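Sensor protein (Geobacter sulfurreducens, PDB 3H7M) is a membrane-bound sensor histidine kinase, probably autophosphorylating with ATP, with a periplasmic-binding-protein-like sensor domain. Local coordinates at residues L40-A45 with V52-G57. Sequence-based numbering, arbitrary orientation.
Sequences LTRAIA and VEFRLG
T41, R42 and A45 of helix 36-48 pack against F54 and V52 of strand 52-57 in a largely apolar helix-on-sheet contact at the edge of the mixed sheet. The two segments run nearly antiparallel, at 164°, with their axes 10.0 Å apart at closest approach. F54 contributes the largest share of the buried surface. The outer end of its ring meets T41, whose side chain comes from the opposite direction, and T41 CG2 lies 3.6 Å from F54 CZ. This methyl is anti to the backbone N of T41, which leaves OG1 beside that nitrogen, where it hydrogen-bonds to N37 O, Q75 and Y195; the buried hydroxyl is thus satisfied while the methyl serves the apolar contact. R42 flanks the same ring with its aliphatic stem: R42 CG sits in the ring plane, at the edge, 3.8 Å from F54 CE2. The chain, extended from CG to NE, brings R42 NE obliquely to 3.8 Å from F54 CE2, and the guanidinium plane is steeply inclined to that of the ring, at 80°, and does not lie flat on it. At the start of the strand, A45 CB touches V52 CG1 at 3.9 Å, closing the interface where the backbones come nearest. An alanine in place of F54 would probably open a gap beside the T41 methyl and leave the R42 stem without its aromatic neighbour. V15 of the adjacent strand 13-18 touches T41, V52 and F54. On another side of the helix, A43 and I44 pack on helix 202-218. Strand 13-18, helix 36-48 and strand 52-57, the two strands neighbouring and parallel, form a beta-alpha-beta crossover whose helix covers one face of the sheet at its edge strand, as in the type II periplasmic-binding-protein fold, to which family 3 solute-binding proteins belong, used here as a kinase sensor domain.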
loop_
_atom_site.group_PDB
_atom_site.type_symbol
_atom_site.label_atom_id
_atom_site.label_comp_id
_atom_site.label_asym_id
_atom_site.label_seq_id
_atom_site.Cartn_x
_atom_site.Cartn_y
_atom_site.Cartn_z
ATOM N N LEU A 40 -12.220 -3.190 -5.407
ATOM C CA LEU A 40 -12.009 -2.393 -6.607
ATOM C C LEU A 40 -11.696 -3.323 -7.791
ATOM O O LEU A 40 -12.297 -3.237 -8.859
ATOM C CB LEU A 40 -10.854 -1.432 -6.360
ATOM C CG LEU A 40 -11.077 0.010 -6.808
ATOM C CD1 LEU A 40 -12.459 0.491 -6.370
ATOM C CD2 LEU A 40 -9.990 0.890 -6.209
ATOM N N THR A 41 -10.744 -4.213 -7.584
ATOM C CA THR A 41 -10.375 -5.163 -8.602
ATOM C C THR A 41 -11.549 -6.049 -9.006
ATOM O O THR A 41 -11.757 -6.286 -10.182
ATOM C CB THR A 41 -9.255 -6.042 -8.122
ATOM O OG1 THR A 41 -8.083 -5.247 -7.980
ATOM C CG2 THR A 41 -9.001 -7.188 -9.127
ATOM N N ARG A 42 -12.321 -6.537 -8.041
ATOM C CA ARG A 42 -13.446 -7.374 -8.406
ATOM C C ARG A 42 -14.434 -6.570 -9.206
ATOM O O ARG A 42 -15.012 -7.076 -10.177
ATOM C CB ARG A 42 -14.161 -7.957 -7.184
ATOM C CG ARG A 42 -13.388 -9.060 -6.472
ATOM C CD ARG A 42 -14.305 -9.916 -5.601
ATOM N NE ARG A 42 -13.577 -10.990 -4.920
ATOM C CZ ARG A 42 -13.335 -11.014 -3.611
ATOM N NH1 ARG A 42 -13.768 -10.028 -2.833
ATOM N NH2 ARG A 42 -12.651 -12.016 -3.076
ATOM N N ALA A 43 -14.630 -5.315 -8.819
ATOM C CA ALA A 43 -15.598 -4.509 -9.541
ATOM C C ALA A 43 -15.119 -4.279 -10.970
ATOM O O ALA A 43 -15.910 -4.333 -11.901
ATOM C CB ALA A 43 -15.845 -3.176 -8.841
ATOM N N ILE A 44 -13.824 -4.032 -11.139
ATOM C CA ILE A 44 -13.259 -3.796 -12.459
ATOM C C ILE A 44 -13.390 -5.066 -13.313
ATOM O O ILE A 44 -13.772 -5.004 -14.484
ATOM C CB ILE A 44 -11.768 -3.395 -12.342
ATOM C CG1 ILE A 44 -11.653 -1.924 -11.934
ATOM C CG2 ILE A 44 -11.036 -3.670 -13.643
ATOM C CD1 ILE A 44 -10.206 -1.446 -11.774
ATOM N N ALA A 45 -13.077 -6.210 -12.712
ATOM C CA ALA A 45 -13.152 -7.494 -13.399
ATOM C C ALA A 45 -14.551 -7.664 -13.916
ATOM O O ALA A 45 -14.778 -8.162 -15.011
ATOM C CB ALA A 45 -12.841 -8.606 -12.448
ATOM N N VAL A 52 -10.410 -13.099 -12.587
ATOM C CA VAL A 52 -9.209 -12.849 -11.804
ATOM C C VAL A 52 -8.979 -13.845 -10.677
ATOM O O VAL A 52 -9.922 -14.384 -10.105
ATOM C CB VAL A 52 -9.267 -11.442 -11.170
ATOM C CG1 VAL A 52 -9.357 -10.381 -12.239
ATOM C CG2 VAL A 52 -10.478 -11.345 -10.246
ATOM N N GLU A 53 -7.711 -14.079 -10.362
ATOM C CA GLU A 53 -7.331 -14.964 -9.270
ATOM C C GLU A 53 -6.473 -14.081 -8.387
ATOM O O GLU A 53 -5.556 -13.434 -8.883
ATOM C CB GLU A 53 -6.482 -16.128 -9.769
ATOM C CG GLU A 53 -6.078 -17.096 -8.677
ATOM C CD GLU A 53 -4.980 -18.070 -9.103
ATOM O OE1 GLU A 53 -5.082 -18.659 -10.202
ATOM O OE2 GLU A 53 -4.020 -18.252 -8.322
ATOM N N PHE A 54 -6.766 -14.028 -7.093
ATOM C CA PHE A 54 -5.964 -13.200 -6.197
ATOM C C PHE A 54 -4.864 -14.037 -5.581
ATOM O O PHE A 54 -5.094 -15.161 -5.146
ATOM C CB PHE A 54 -6.825 -12.598 -5.079
ATOM C CG PHE A 54 -7.753 -11.493 -5.539
ATOM C CD1 PHE A 54 -7.269 -10.198 -5.751
ATOM C CD2 PHE A 54 -9.114 -11.741 -5.726
ATOM C CE1 PHE A 54 -8.128 -9.159 -6.139
ATOM C CE2 PHE A 54 -9.985 -10.716 -6.114
ATOM C CZ PHE A 54 -9.493 -9.414 -6.321
ATOM N N ARG A 55 -3.653 -13.497 -5.589
ATOM C CA ARG A 55 -2.512 -14.161 -4.981
ATOM C C ARG A 55 -1.814 -13.115 -4.119
ATOM O O ARG A 55 -0.865 -12.454 -4.553
ATOM C CB ARG A 55 -1.551 -14.708 -6.038
ATOM C CG ARG A 55 -2.030 -15.985 -6.707
ATOM C CD ARG A 55 -1.020 -16.452 -7.747
ATOM N NE ARG A 55 -1.523 -17.550 -8.571
ATOM C CZ ARG A 55 -0.901 -18.018 -9.650
ATOM N NH1 ARG A 55 0.252 -17.481 -10.037
ATOM N NH2 ARG A 55 -1.433 -19.020 -10.344
ATOM N N LEU A 56 -2.305 -12.949 -2.898
ATOM C CA LEU A 56 -1.716 -11.972 -1.997
ATOM C C LEU A 56 -0.559 -12.627 -1.275
ATOM O O LEU A 56 -0.652 -13.784 -0.869
ATOM C CB LEU A 56 -2.754 -11.486 -0.987
ATOM C CG LEU A 56 -4.006 -10.834 -1.572
ATOM C CD1 LEU A 56 -4.925 -10.390 -0.440
ATOM C CD2 LEU A 56 -3.599 -9.654 -2.438
ATOM N N GLY A 57 0.540 -11.902 -1.117
ATOM C CA GLY A 57 1.666 -12.500 -0.429
ATOM C C GLY A 57 2.546 -11.500 0.278
ATOM O O GLY A 57 2.135 -10.372 0.562
#